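Phenylacetate-coenzyme A ligase (Bacteroides vulgatus, PDB 3LAX) is a ligase of the AMP-binding enzyme family, represented in this model by its small C-terminal domain. Local coordinates at residues A[32-37]-A[47-52]; A[65-70]-A[82-87]; A[17-22]-A[76-81]; A[8-13]-A[42-47]; A[52-57]-A[87-92]. All coordinates share one frame; numbering follows the deposited sequence.

Contact 1 (A[32-37]-A[47-52]); sequences DYLITL and TVEVEL
The Glu51 carboxylate turns one face to Asp32, whose CB sits squarely over it, 4.1 Å from Glu51 CD. On the opposite face Gly90 N bonds to OE1 from above the plane, while Leu92 N approaches OE2 nearer the plane, tilted to that same side; Lys94 is salt-bridged to OE2, and Asp32 OD1 pairs with Arg101. A water donates to Asp32 OD2 and Glu51 OE1, two like-charged oxygens 4.3 Å apart, and accepts from Asp32 N; water and cations together should offset much of the repulsion. The Tyr33 ring leads away from strand 47-52: chi1 of 66° sets CG between backbone N and carbonyl carbon, leaving CB against Val50 CB at 4.1 Å and sending the hydroxyl to Glu20. Leu34 and Glu49 run alongside each other in the same direction, with Leu34 CD2 3.9 Å from Glu49 OE1. A second water ties that oxygen to Leu34 O and accepts from Thr36 OG1 at 2.6 Å. Five backbone hydrogen bonds join the strands, among them Glu51 N to Asp32 O (3.1 Å), nearly straight at 177°. This antiparallel hairpin forms the middle of the mixed sheet: strand 83-87 flanks 47-52, strand 102-104 flanks 32-37, and helix 16-24 packs through Ile19 and Leu23 on the face carrying Tyr33, Ile35 and Val48.

Contact 2 (A[65-70]-A[82-87]); sequences ALTREI and PRVKLV
Leu66 and Ile70 make the apolar contacts of this helix-to-strand interface, to Leu86 and Val84. Leu86 spreads its two methyls between two turns of the helix. Its CD1 presses on Leu66 CD2 at 3.5 Å, tighter than ordinary carbon contact, and its CD2 meets Ile70 CD1 tip to tip at 3.8 Å. Ile70 lies across Val84 at about a right angle, its CG2 branch resting on both valine methyls, 3.9 Å from Val84 CG1 and slightly further from CG2. Phe26 and Leu29 pack on the same group of side chains from outside the two segments.

Mixed polar and apolar contacts centre on Thr67, which slides past Val84 and Leu86 in the opposite direction. Its chi1 of -62° places the methyl anti to the backbone N, so that Thr67 CG2 lies 3.6 Å from Val84 O, while OG1 faces Leu86 CD1 at 3.4 Å.

Water-mediated bonding supplies the remaining link: one water donates to Thr67 OG1 (2.8 Å) and accepts from Leu86 N (2.9 Å). The hydroxyl gives its own proton to Leu63 O one turn back, which fixes its rotation and leaves its oxygen to receive the water. Helix 60-78 and strand 83-87 run in roughly opposite directions, 140° apart, as expected in the beta-alpha-beta crossover that joins the adjacent parallel strands 43-52 and 83-87.

Contact 3 (A[17-22]-A[76-81]); sequences IQIETI and DEILVT
This is a helix-to-helix contact, in which Gln18, Ile19 and Ile22 of helix 16-24 meet Glu77 and Ile78 at the C-terminal end of helix 60-78. It lies in the helical layer of the alpha/beta domain: Ile19 and Ile78 both also touch Met46 of strand 43-52 beneath them. Helix 60-78 stops just here, for Leu79 takes a positive phi of 77° and the chain turns away towards strand 83-87. The outer half of the contact is mixed, and Gln18 and Ile22 are each modelled in two conformations. In the conformer given, the extended Gln18 chain crosses Glu77 at about a right angle, with Gln18 CB 3.7 Å from Glu77 CG; the Gln18 amide is probably turned over in the model. Ile22 brings CD1 obliquely against the aliphatic base of Glu77. Towards the sheet the contact becomes purely apolar. Ile78 holds CG1 between its backbone N and carbonyl carbon (chi1 70°), which leaves CG2 and CD1 as two separate points of touch. Ile19 crosses it obliquely, with its CG1 3.9 Å from Ile78 CG2 and its CD1 4.1 Å from Ile78 CD1.

Contact 4 (A[8-13]-A[42-47]); sequences ILKGVN and SNDEMT
Leu9 and Lys10 meet strand 43-47 from a tight hairpin: a type I' turn runs from Leu9 to Val12, with Lys10 and Gly11 at its corner positions, both with positive phi. Two backbone bonds close it, Leu9 N to Val12 O at 2.9 Å and Val12 N to Leu9 O at 2.8 Å. No hydrogen bond passes from the turn to segment 42-47, so the two are joined through side chains. Leu9 extends with CG anti to its backbone N (chi1 179°) and divides its methyls between alternate residues of the strand: CD1 lies 3.4 Å from Asp44 CB, and CD2 is 3.7 Å from CB of the selenomethionine Met46, whose CE is a little further off. The two-stranded hairpin 7-9/12-14 is thereby packed beside the start of strand 43-52, a central strand of the domain's mixed sheet. Lys10 reaches over Asn43 and Asp44 with a chain bent at chi2. Its placement is doubtful, since it has two conformations and NZ sits too near the backbone N of Asp44; the salt bridge from Lys10 NZ to Asp44 OD1 is long, at 3.6 Å. The firmer partners of Asp44 lie elsewhere: OD1 bonds to Thr39 OG1, while OD2 forms a salt bridge with Arg106, which also bonds to Ile8 O.

Contact 5 (A[52-57]-A[87-92]); sequences LSQLFT and VPKGAL
Lys89 leaves the backbone with CG anti to N (chi1 177°) and stays extended as far as CE, while Gln54 bends back at chi2 (-95°); the two chains cross obliquely at the surface. They belong to the loops that follow the neighbouring parallel strands 43-52 and 83-87, the two strands of the domain's beta-alpha-beta unit. The amide of Gln54 offers its face to the lysine: Lys89 CE lies above the amide plane, 3.4 Å from Gln54 CD. As modelled, the aliphatic part of Lys89 lies over the amide. The approach of Lys89 CD to Gln54 CB is too short to be real, however, which leaves the exact placing of the two chains doubtful.

The backbones are joined by a single hydrogen bond, Leu52 N to Val87 O at 2.8 Å, with the donor almost in line with the carbonyl (C=O...N 177°). It continues the pairing of the parallel strands to where they part. Leu52 also folds its side chain beside the same oxygen, CG lying 3.6 Å from Val87 O, and Lys89 CB packs on Leu52 O at 3.5 Å.

Each loop then turns sharply. Pro88 to Ala91 form a type II turn with Gly90 at the position of positive phi, and this turn faces Glu51. Ser53 to Phe56 form a type I turn, reinforced by an ST turn in which Ser53 OG accepts from Leu55 N at 3.0 Å.

Contacts 1 and 2 are buried, contacts 3 and 4 partly so, and contact 5 lies at the surface. Strand 43-52 runs through contacts 1 and 4, which share Thr47, and ends in contact 5 at Leu52; helix 60-78 serves contacts 2 and 3. Chemistry follows position: backbone hydrogen bonds join the strands of contact 1, apolar branches meet between helix and sheet in contact 2, contacts 3 and 4 combine apolar inner sides with mixed outer ones, and contact 5 has one backbone hydrogen bond and loosely defined surface side chains. Met46 links contacts 3 and 4, while Glu51 joins contact 1 to the turn of contact 5. Contacts 4 and 5 are about 27 Å apart, centre to centre.

Contact 1 (A[32-37]-A[47-52])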
# COMPACT_ATOMS: atom_id res chain seq x y z
N ASP A 32 -10.17 0.14 -0.50
CA ASP A 32 -9.50 1.29 0.08
C ASP A 32 -8.12 0.97 0.61
O ASP A 32 -7.92 -0.01 1.33
CB ASP A 32 -10.36 1.93 1.17
CG ASP A 32 -11.63 2.49 0.61
OD1 ASP A 32 -11.55 3.51 -0.11
OD2 ASP A 32 -12.71 1.88 0.83
N TYR A 33 -7.16 1.81 0.22
CA TYR A 33 -5.77 1.64 0.58
C TYR A 33 -5.17 3.02 0.76
O TYR A 33 -5.75 4.04 0.32
CB TYR A 33 -5.03 0.89 -0.54
CG TYR A 33 -4.96 1.69 -1.82
CD1 TYR A 33 -3.85 2.45 -2.12
CD2 TYR A 33 -6.02 1.70 -2.71
CE1 TYR A 33 -3.79 3.21 -3.29
CE2 TYR A 33 -5.97 2.44 -3.89
CZ TYR A 33 -4.85 3.20 -4.16
OH TYR A 33 -4.79 3.95 -5.32
N LEU A 34 -4.03 3.07 1.43
CA LEU A 34 -3.33 4.33 1.63
C LEU A 34 -1.84 4.07 1.57
O LEU A 34 -1.33 3.20 2.27
CB LEU A 34 -3.68 4.91 2.99
CG LEU A 34 -2.98 6.22 3.34
CD1 LEU A 34 -3.36 7.32 2.35
CD2 LEU A 34 -3.31 6.64 4.77
N ILE A 35 -1.16 4.80 0.70
CA ILE A 35 0.28 4.68 0.56
C ILE A 35 0.89 5.84 1.34
O ILE A 35 0.60 7.00 1.06
CB ILE A 35 0.69 4.82 -0.92
CG1 ILE A 35 0.03 3.74 -1.79
CG2 ILE A 35 2.20 4.79 -1.07
CD1 ILE A 35 0.07 4.06 -3.30
N THR A 36 1.70 5.53 2.35
CA THR A 36 2.33 6.58 3.14
C THR A 36 3.83 6.59 2.89
O THR A 36 4.49 5.56 3.01
CB THR A 36 2.07 6.43 4.66
OG1 THR A 36 0.66 6.49 4.91
CG2 THR A 36 2.76 7.56 5.43
N LEU A 37 4.36 7.76 2.51
CA LEU A 37 5.79 7.91 2.27
C LEU A 37 6.36 8.73 3.42
O LEU A 37 5.84 9.79 3.76
CB LEU A 37 6.04 8.65 0.95
CG LEU A 37 5.39 8.00 -0.28
CD1 LEU A 37 5.48 8.89 -1.52
CD2 LEU A 37 5.97 6.62 -0.56
N THR A 47 4.94 2.72 3.09
CA THR A 47 4.01 1.79 3.71
C THR A 47 2.74 1.75 2.86
O THR A 47 2.25 2.79 2.42
CB THR A 47 3.66 2.22 5.15
OG1 THR A 47 4.85 2.26 5.94
CG2 THR A 47 2.66 1.25 5.78
N VAL A 48 2.23 0.55 2.62
CA VAL A 48 0.96 0.40 1.94
C VAL A 48 -0.02 -0.26 2.92
O VAL A 48 0.10 -1.44 3.22
CB VAL A 48 1.09 -0.44 0.65
CG1 VAL A 48 -0.27 -0.61 -0.02
CG2 VAL A 48 2.09 0.22 -0.32
N GLU A 49 -0.95 0.54 3.42
CA GLU A 49 -2.04 0.03 4.25
C GLU A 49 -3.21 -0.30 3.34
O GLU A 49 -3.54 0.46 2.42
CB GLU A 49 -2.49 1.08 5.26
CG GLU A 49 -1.52 1.30 6.40
CD GLU A 49 -1.92 2.45 7.29
OE1 GLU A 49 -1.98 3.60 6.80
OE2 GLU A 49 -2.19 2.21 8.48
N VAL A 50 -3.85 -1.43 3.57
CA VAL A 50 -5.03 -1.77 2.80
C VAL A 50 -6.05 -2.44 3.70
O VAL A 50 -5.70 -3.26 4.56
CB VAL A 50 -4.72 -2.65 1.55
CG1 VAL A 50 -3.94 -3.89 1.93
CG2 VAL A 50 -6.01 -3.01 0.81
N GLU A 51 -7.30 -2.05 3.53
CA GLU A 51 -8.37 -2.62 4.33
C GLU A 51 -8.66 -4.05 3.92
O GLU A 51 -8.70 -4.39 2.73
CB GLU A 51 -9.65 -1.79 4.18
CG GLU A 51 -9.55 -0.44 4.81
CD GLU A 51 -10.89 0.28 4.88
OE1 GLU A 51 -11.92 -0.31 4.49
OE2 GLU A 51 -10.90 1.44 5.33
N LEU A 52 -8.92 -4.87 4.93
CA LEU A 52 -9.42 -6.21 4.69
C LEU A 52 -10.87 -6.13 4.25
O LEU A 52 -11.61 -5.20 4.62
CB LEU A 52 -9.33 -7.03 5.97
CG LEU A 52 -7.90 -7.34 6.42
CD1 LEU A 52 -7.92 -7.85 7.86
CD2 LEU A 52 -7.25 -8.36 5.49
O HOH W 1 -12.38 -0.81 1.60
O HOH W 2 -0.16 4.01 4.77
O HOH W 3 6.23 4.61 5.49

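Contact 2 (A[65-70]-A[82-87])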
# COMPACT_ATOMS: atom_id res chain seq x y z
N ALA A 65 0.34 -14.94 5.26
CA ALA A 65 0.57 -15.41 3.89
C ALA A 65 0.06 -14.39 2.89
O ALA A 65 0.71 -14.11 1.87
CB ALA A 65 -0.12 -16.75 3.68
N LEU A 66 -1.11 -13.83 3.17
CA LEU A 66 -1.70 -12.80 2.33
C LEU A 66 -0.78 -11.58 2.26
O LEU A 66 -0.52 -11.05 1.18
CB LEU A 66 -3.08 -12.41 2.88
CG LEU A 66 -3.82 -11.24 2.23
CD1 LEU A 66 -4.05 -11.48 0.73
CD2 LEU A 66 -5.14 -10.98 2.96
N THR A 67 -0.28 -11.15 3.41
CA THR A 67 0.61 -9.99 3.47
C THR A 67 1.86 -10.25 2.62
O THR A 67 2.29 -9.39 1.86
CB THR A 67 1.01 -9.68 4.93
OG1 THR A 67 -0.17 -9.36 5.69
CG2 THR A 67 1.96 -8.49 4.99
N ARG A 68 2.41 -11.46 2.74
CA ARG A 68 3.60 -11.86 1.99
C ARG A 68 3.34 -11.83 0.48
O ARG A 68 4.15 -11.31 -0.29
CB ARG A 68 4.02 -13.26 2.43
CG ARG A 68 5.13 -13.94 1.62
CD ARG A 68 5.10 -15.46 1.92
NE ARG A 68 6.29 -16.18 1.48
CZ ARG A 68 6.42 -17.50 1.49
NH1 ARG A 68 5.42 -18.28 1.90
NH2 ARG A 68 7.55 -18.06 1.08
N GLU A 69 2.21 -12.38 0.06
CA GLU A 69 1.89 -12.43 -1.36
C GLU A 69 1.69 -11.04 -1.95
O GLU A 69 2.15 -10.74 -3.06
CB GLU A 69 0.66 -13.31 -1.61
CG GLU A 69 0.22 -13.35 -3.07
CD GLU A 69 1.25 -13.95 -4.03
OE1 GLU A 69 2.27 -14.54 -3.59
OE2 GLU A 69 1.03 -13.85 -5.24
N ILE A 70 1.01 -10.16 -1.22
CA ILE A 70 0.82 -8.78 -1.67
C ILE A 70 2.18 -8.09 -1.81
O ILE A 70 2.46 -7.40 -2.80
CB ILE A 70 -0.09 -7.98 -0.71
CG1 ILE A 70 -1.51 -8.57 -0.71
CG2 ILE A 70 -0.12 -6.50 -1.10
CD1 ILE A 70 -2.35 -8.22 0.53
N PRO A 82 7.63 -2.42 -0.57
CA PRO A 82 6.87 -1.63 0.40
C PRO A 82 6.65 -2.43 1.67
O PRO A 82 6.74 -3.66 1.66
CB PRO A 82 5.53 -1.44 -0.30
CG PRO A 82 5.36 -2.72 -1.09
CD PRO A 82 6.74 -3.16 -1.49
N ARG A 83 6.37 -1.72 2.75
CA ARG A 83 5.88 -2.38 3.95
C ARG A 83 4.36 -2.47 3.85
O ARG A 83 3.69 -1.45 3.84
CB ARG A 83 6.29 -1.62 5.21
CG ARG A 83 5.71 -2.20 6.48
CD ARG A 83 6.01 -3.68 6.62
NE ARG A 83 6.51 -4.02 7.94
CZ ARG A 83 5.75 -4.10 9.04
NH1 ARG A 83 4.45 -3.85 8.97
NH2 ARG A 83 6.30 -4.41 10.20
N VAL A 84 3.84 -3.68 3.75
CA VAL A 84 2.40 -3.87 3.61
C VAL A 84 1.75 -4.14 4.97
O VAL A 84 2.21 -5.01 5.72
CB VAL A 84 2.09 -5.02 2.63
CG1 VAL A 84 0.58 -5.30 2.57
CG2 VAL A 84 2.67 -4.70 1.23
N LYS A 85 0.70 -3.37 5.27
CA LYS A 85 -0.04 -3.54 6.51
C LYS A 85 -1.52 -3.72 6.21
O LYS A 85 -2.15 -2.82 5.65
CB LYS A 85 0.16 -2.33 7.43
CG LYS A 85 1.60 -2.11 7.87
CD LYS A 85 1.70 -0.93 8.83
CE LYS A 85 3.12 -0.74 9.31
NZ LYS A 85 3.23 0.43 10.22
N LEU A 86 -2.07 -4.86 6.60
CA LEU A 86 -3.49 -5.10 6.41
C LEU A 86 -4.19 -4.56 7.65
O LEU A 86 -3.78 -4.84 8.78
CB LEU A 86 -3.77 -6.60 6.22
CG LEU A 86 -2.96 -7.17 5.05
CD1 LEU A 86 -3.33 -8.63 4.76
CD2 LEU A 86 -3.09 -6.32 3.79
N VAL A 87 -5.24 -3.77 7.43
CA VAL A 87 -5.94 -3.10 8.50
C VAL A 87 -7.41 -3.46 8.44
O VAL A 87 -7.91 -3.88 7.39
CB VAL A 87 -5.74 -1.56 8.44
CG1 VAL A 87 -4.25 -1.21 8.51
CG2 VAL A 87 -6.37 -0.96 7.18
O HOH W 4 -0.40 -7.14 7.39

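Contact 3 (A[17-22]-A[76-81])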
# COMPACT_ATOMS: atom_id res chain seq x y z
N ILE A 17 -1.16 3.97 -9.35
CA ILE A 17 -2.22 3.17 -9.93
C ILE A 17 -1.79 1.69 -10.08
O ILE A 17 -2.64 0.79 -10.03
CB ILE A 17 -2.73 3.77 -11.28
CG1 ILE A 17 -4.12 3.24 -11.61
CG2 ILE A 17 -1.74 3.51 -12.42
CD1 ILE A 17 -4.14 1.84 -12.15
N GLN A 18 -0.50 1.45 -10.28
CA GLN A 18 0.11 0.11 -10.34
C GLN A 18 -0.22 -0.70 -9.09
O GLN A 18 -0.47 -1.90 -9.12
CB GLN A 18 1.65 0.22 -10.39
CG GLN A 18 2.28 0.90 -11.62
CD GLN A 18 3.81 0.98 -11.53
OE1 GLN A 18 4.53 0.04 -11.88
NE2 GLN A 18 4.32 2.12 -11.07
N ILE A 19 -0.11 -0.01 -7.96
CA ILE A 19 -0.33 -0.64 -6.67
C ILE A 19 -1.82 -0.95 -6.52
O ILE A 19 -2.20 -2.06 -6.13
CB ILE A 19 0.14 0.31 -5.55
CG1 ILE A 19 1.68 0.42 -5.59
CG2 ILE A 19 -0.34 -0.16 -4.18
CD1 ILE A 19 2.26 1.57 -4.79
N GLU A 20 -2.66 0.03 -6.83
CA GLU A 20 -4.10 -0.13 -6.77
C GLU A 20 -4.56 -1.35 -7.58
O GLU A 20 -5.35 -2.16 -7.11
CB GLU A 20 -4.78 1.13 -7.31
CG GLU A 20 -6.28 1.11 -7.28
CD GLU A 20 -6.86 2.41 -7.81
OE1 GLU A 20 -6.60 3.48 -7.20
OE2 GLU A 20 -7.54 2.37 -8.85
N THR A 21 -4.07 -1.46 -8.81
CA THR A 21 -4.49 -2.54 -9.69
C THR A 21 -4.19 -3.91 -9.09
O THR A 21 -5.02 -4.84 -9.15
CB THR A 21 -3.80 -2.40 -11.05
OG1 THR A 21 -4.23 -1.17 -11.65
CG2 THR A 21 -4.17 -3.56 -11.96
N ILE A 22 -3.00 -4.05 -8.52
CA ILE A 22 -2.62 -5.30 -7.88
C ILE A 22 -3.51 -5.61 -6.67
O ILE A 22 -4.00 -6.73 -6.52
CB ILE A 22 -1.13 -5.28 -7.49
CG1 ILE A 22 -0.29 -5.55 -8.74
CG2 ILE A 22 -0.84 -6.31 -6.41
CD1 ILE A 22 1.15 -5.13 -8.62
N ASP A 76 7.41 -6.89 -7.38
CA ASP A 76 7.59 -7.27 -8.78
C ASP A 76 7.17 -6.16 -9.73
O ASP A 76 7.73 -6.02 -10.82
CB ASP A 76 6.77 -8.51 -9.12
CG ASP A 76 7.41 -9.77 -8.63
OD1 ASP A 76 8.51 -9.68 -8.06
OD2 ASP A 76 6.80 -10.85 -8.82
N GLU A 77 6.17 -5.38 -9.34
CA GLU A 77 5.62 -4.36 -10.22
C GLU A 77 6.33 -3.03 -10.09
O GLU A 77 6.71 -2.43 -11.11
CB GLU A 77 4.13 -4.16 -9.96
CG GLU A 77 3.51 -3.01 -10.75
CD GLU A 77 3.60 -3.20 -12.26
OE1 GLU A 77 3.59 -4.37 -12.73
OE2 GLU A 77 3.66 -2.17 -12.98
N ILE A 78 6.50 -2.55 -8.86
CA ILE A 78 7.03 -1.20 -8.64
C ILE A 78 8.53 -1.13 -8.42
O ILE A 78 9.12 -0.06 -8.50
CB ILE A 78 6.26 -0.46 -7.52
CG1 ILE A 78 6.58 -1.09 -6.15
CG2 ILE A 78 4.76 -0.46 -7.82
CD1 ILE A 78 5.85 -0.42 -4.99
N LEU A 79 9.15 -2.28 -8.15
CA LEU A 79 10.62 -2.41 -8.11
C LEU A 79 11.26 -1.86 -6.84
O LEU A 79 12.46 -1.59 -6.79
CB LEU A 79 11.27 -1.80 -9.35
CG LEU A 79 10.72 -2.28 -10.70
CD1 LEU A 79 11.48 -1.61 -11.87
CD2 LEU A 79 10.82 -3.77 -10.82
N VAL A 80 10.43 -1.66 -5.82
CA VAL A 80 10.93 -1.40 -4.48
C VAL A 80 10.01 -2.16 -3.55
O VAL A 80 8.87 -2.46 -3.90
CB VAL A 80 10.95 0.09 -4.11
CG1 VAL A 80 11.94 0.86 -5.00
CG2 VAL A 80 9.56 0.67 -4.21
N THR A 81 10.52 -2.53 -2.38
CA THR A 81 9.73 -3.32 -1.45
C THR A 81 8.97 -2.41 -0.50
O THR A 81 9.58 -1.69 0.29
CB THR A 81 10.63 -4.26 -0.63
OG1 THR A 81 11.33 -5.12 -1.53
CG2 THR A 81 9.79 -5.10 0.32

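Contact 4 (A[8-13]-A[42-47])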
# COMPACT_ATOMS: atom_id res chain seq x y z
N ILE A 8 8.18 9.58 -6.62
CA ILE A 8 9.57 9.18 -6.74
C ILE A 8 10.09 8.77 -5.37
O ILE A 8 10.00 9.53 -4.41
CB ILE A 8 10.42 10.32 -7.31
CG1 ILE A 8 9.97 10.64 -8.74
CG2 ILE A 8 11.90 9.95 -7.29
CD1 ILE A 8 10.62 11.88 -9.32
N LEU A 9 10.61 7.55 -5.28
CA LEU A 9 11.09 7.02 -4.02
C LEU A 9 12.46 6.38 -4.22
O LEU A 9 12.60 5.46 -5.03
CB LEU A 9 10.09 6.00 -3.47
CG LEU A 9 10.46 5.33 -2.15
CD1 LEU A 9 10.37 6.31 -0.99
CD2 LEU A 9 9.53 4.17 -1.92
N LYS A 10 13.44 6.86 -3.46
CA LYS A 10 14.82 6.41 -3.62
C LYS A 10 15.24 6.31 -5.09
O LYS A 10 15.81 5.29 -5.50
CB LYS A 10 15.02 5.06 -2.93
CG LYS A 10 15.75 5.14 -1.60
CD LYS A 10 15.25 6.30 -0.77
CE LYS A 10 16.08 6.45 0.49
NZ LYS A 10 15.87 7.78 1.13
N GLY A 11 14.95 7.34 -5.87
CA GLY A 11 15.33 7.39 -7.27
C GLY A 11 14.40 6.67 -8.23
O GLY A 11 14.55 6.79 -9.44
N VAL A 12 13.43 5.93 -7.69
CA VAL A 12 12.57 5.08 -8.51
C VAL A 12 11.21 5.72 -8.74
O VAL A 12 10.48 6.02 -7.79
CB VAL A 12 12.38 3.68 -7.87
CG1 VAL A 12 11.48 2.80 -8.74
CG2 VAL A 12 13.73 3.00 -7.61
N ASN A 13 10.86 5.93 -10.01
CA ASN A 13 9.55 6.47 -10.34
C ASN A 13 8.50 5.38 -10.21
O ASN A 13 8.67 4.29 -10.76
CB ASN A 13 9.52 7.02 -11.77
CG ASN A 13 10.34 8.28 -11.93
OD1 ASN A 13 9.94 9.20 -12.64
ND2 ASN A 13 11.49 8.33 -11.27
N SER A 42 17.43 8.14 8.19
CA SER A 42 18.17 8.62 7.03
C SER A 42 17.38 8.50 5.73
O SER A 42 17.36 9.42 4.93
CB SER A 42 19.48 7.83 6.90
OG SER A 42 19.22 6.46 6.66
N ASN A 43 16.73 7.35 5.54
CA ASN A 43 16.15 7.05 4.23
C ASN A 43 14.62 7.07 4.17
O ASN A 43 13.94 7.24 5.18
CB ASN A 43 16.68 5.71 3.71
CG ASN A 43 16.03 4.52 4.39
OD1 ASN A 43 16.01 3.42 3.83
ND2 ASN A 43 15.49 4.74 5.58
N ASP A 44 14.10 6.89 2.96
CA ASP A 44 12.67 6.95 2.72
C ASP A 44 12.05 5.56 2.73
O ASP A 44 12.64 4.59 2.25
CB ASP A 44 12.39 7.61 1.38
CG ASP A 44 12.77 9.08 1.36
OD1 ASP A 44 13.03 9.65 2.44
OD2 ASP A 44 12.79 9.66 0.25
N GLU A 45 10.85 5.48 3.29
CA GLU A 45 10.12 4.22 3.35
C GLU A 45 8.73 4.41 2.77
O GLU A 45 8.14 5.48 2.91
CB GLU A 45 10.01 3.74 4.80
CG GLU A 45 11.19 2.94 5.30
CD GLU A 45 10.83 2.14 6.55
OE1 GLU A 45 10.71 2.74 7.63
OE2 GLU A 45 10.67 0.91 6.43
N MSE A 46 8.21 3.37 2.13
CA MSE A 46 6.83 3.34 1.70
C MSE A 46 6.06 2.31 2.51
O MSE A 46 6.49 1.17 2.60
CB MSE A 46 6.72 2.97 0.21
CG MSE A 46 5.29 2.70 -0.23
SE MSE A 46 5.04 2.09 -2.07
CE MSE A 46 5.52 3.73 -2.94
N THR A 47 4.94 2.72 3.09
CA THR A 47 4.01 1.79 3.71
C THR A 47 2.74 1.75 2.86
O THR A 47 2.25 2.79 2.42
CB THR A 47 3.66 2.22 5.15
OG1 THR A 47 4.85 2.26 5.94
CG2 THR A 47 2.66 1.25 5.78

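Contact 5 (A[52-57]-A[87-92])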
# COMPACT_ATOMS: atom_id res chain seq x y z
N LEU A 52 -8.92 -4.87 4.93
CA LEU A 52 -9.42 -6.21 4.69
C LEU A 52 -10.87 -6.13 4.25
O LEU A 52 -11.61 -5.20 4.62
CB LEU A 52 -9.33 -7.03 5.97
CG LEU A 52 -7.90 -7.34 6.42
CD1 LEU A 52 -7.92 -7.85 7.86
CD2 LEU A 52 -7.25 -8.36 5.49
N SER A 53 -11.28 -7.11 3.45
CA SER A 53 -12.69 -7.28 3.14
C SER A 53 -13.43 -7.68 4.42
O SER A 53 -12.87 -8.36 5.28
CB SER A 53 -12.86 -8.40 2.11
OG SER A 53 -14.23 -8.71 1.98
N GLN A 54 -14.69 -7.28 4.54
CA GLN A 54 -15.47 -7.72 5.70
C GLN A 54 -15.67 -9.22 5.67
O GLN A 54 -16.03 -9.81 6.68
CB GLN A 54 -16.82 -7.00 5.80
CG GLN A 54 -17.69 -7.13 4.57
CD GLN A 54 -17.52 -5.96 3.63
OE1 GLN A 54 -16.41 -5.68 3.16
NE2 GLN A 54 -18.61 -5.25 3.37
N LEU A 55 -15.42 -9.84 4.53
CA LEU A 55 -15.49 -11.30 4.41
C LEU A 55 -14.25 -12.03 4.94
O LEU A 55 -14.29 -13.25 5.12
CB LEU A 55 -15.73 -11.71 2.95
CG LEU A 55 -16.97 -11.12 2.28
CD1 LEU A 55 -17.17 -11.73 0.89
CD2 LEU A 55 -18.22 -11.31 3.17
N PHE A 56 -13.15 -11.31 5.19
CA PHE A 56 -11.93 -11.97 5.66
C PHE A 56 -11.92 -12.09 7.18
O PHE A 56 -11.80 -11.09 7.88
CB PHE A 56 -10.66 -11.24 5.21
CG PHE A 56 -9.40 -11.98 5.56
CD1 PHE A 56 -8.83 -12.87 4.67
CD2 PHE A 56 -8.82 -11.83 6.82
CE1 PHE A 56 -7.68 -13.58 5.00
CE2 PHE A 56 -7.67 -12.54 7.16
CZ PHE A 56 -7.09 -13.41 6.25
N THR A 57 -12.04 -13.31 7.69
CA THR A 57 -11.94 -13.54 9.12
C THR A 57 -11.04 -14.74 9.43
O THR A 57 -11.20 -15.41 10.45
CB THR A 57 -13.33 -13.78 9.75
OG1 THR A 57 -13.96 -14.90 9.11
CG2 THR A 57 -14.22 -12.54 9.57
N VAL A 87 -5.24 -3.77 7.43
CA VAL A 87 -5.94 -3.10 8.50
C VAL A 87 -7.41 -3.46 8.44
O VAL A 87 -7.91 -3.88 7.39
CB VAL A 87 -5.74 -1.56 8.44
CG1 VAL A 87 -4.25 -1.21 8.51
CG2 VAL A 87 -6.37 -0.96 7.18
N PRO A 88 -8.12 -3.32 9.57
CA PRO A 88 -9.53 -3.73 9.59
C PRO A 88 -10.39 -2.92 8.63
O PRO A 88 -10.08 -1.77 8.31
CB PRO A 88 -9.95 -3.42 11.03
CG PRO A 88 -8.68 -3.41 11.81
CD PRO A 88 -7.64 -2.88 10.88
N LYS A 89 -11.47 -3.53 8.17
CA LYS A 89 -12.43 -2.82 7.35
C LYS A 89 -12.85 -1.53 8.04
O LYS A 89 -13.18 -1.53 9.23
CB LYS A 89 -13.64 -3.70 7.07
CG LYS A 89 -14.72 -3.01 6.26
CD LYS A 89 -15.83 -3.97 5.93
CE LYS A 89 -17.14 -3.25 5.67
NZ LYS A 89 -18.00 -3.22 6.89
N GLY A 90 -12.81 -0.42 7.30
CA GLY A 90 -13.22 0.87 7.83
C GLY A 90 -12.11 1.69 8.47
O GLY A 90 -12.33 2.85 8.82
N ALA A 91 -10.93 1.11 8.61
CA ALA A 91 -9.85 1.76 9.35
C ALA A 91 -9.16 2.92 8.60
O ALA A 91 -8.42 3.68 9.21
CB ALA A 91 -8.82 0.75 9.82
N LEU A 92 -9.40 3.05 7.30
CA LEU A 92 -8.75 4.12 6.53
C LEU A 92 -9.73 5.26 6.25
O LEU A 92 -10.91 5.02 6.07
CB LEU A 92 -8.15 3.58 5.22
CG LEU A 92 -7.06 2.52 5.38
CD1 LEU A 92 -6.62 2.01 4.01
CD2 LEU A 92 -5.86 3.03 6.17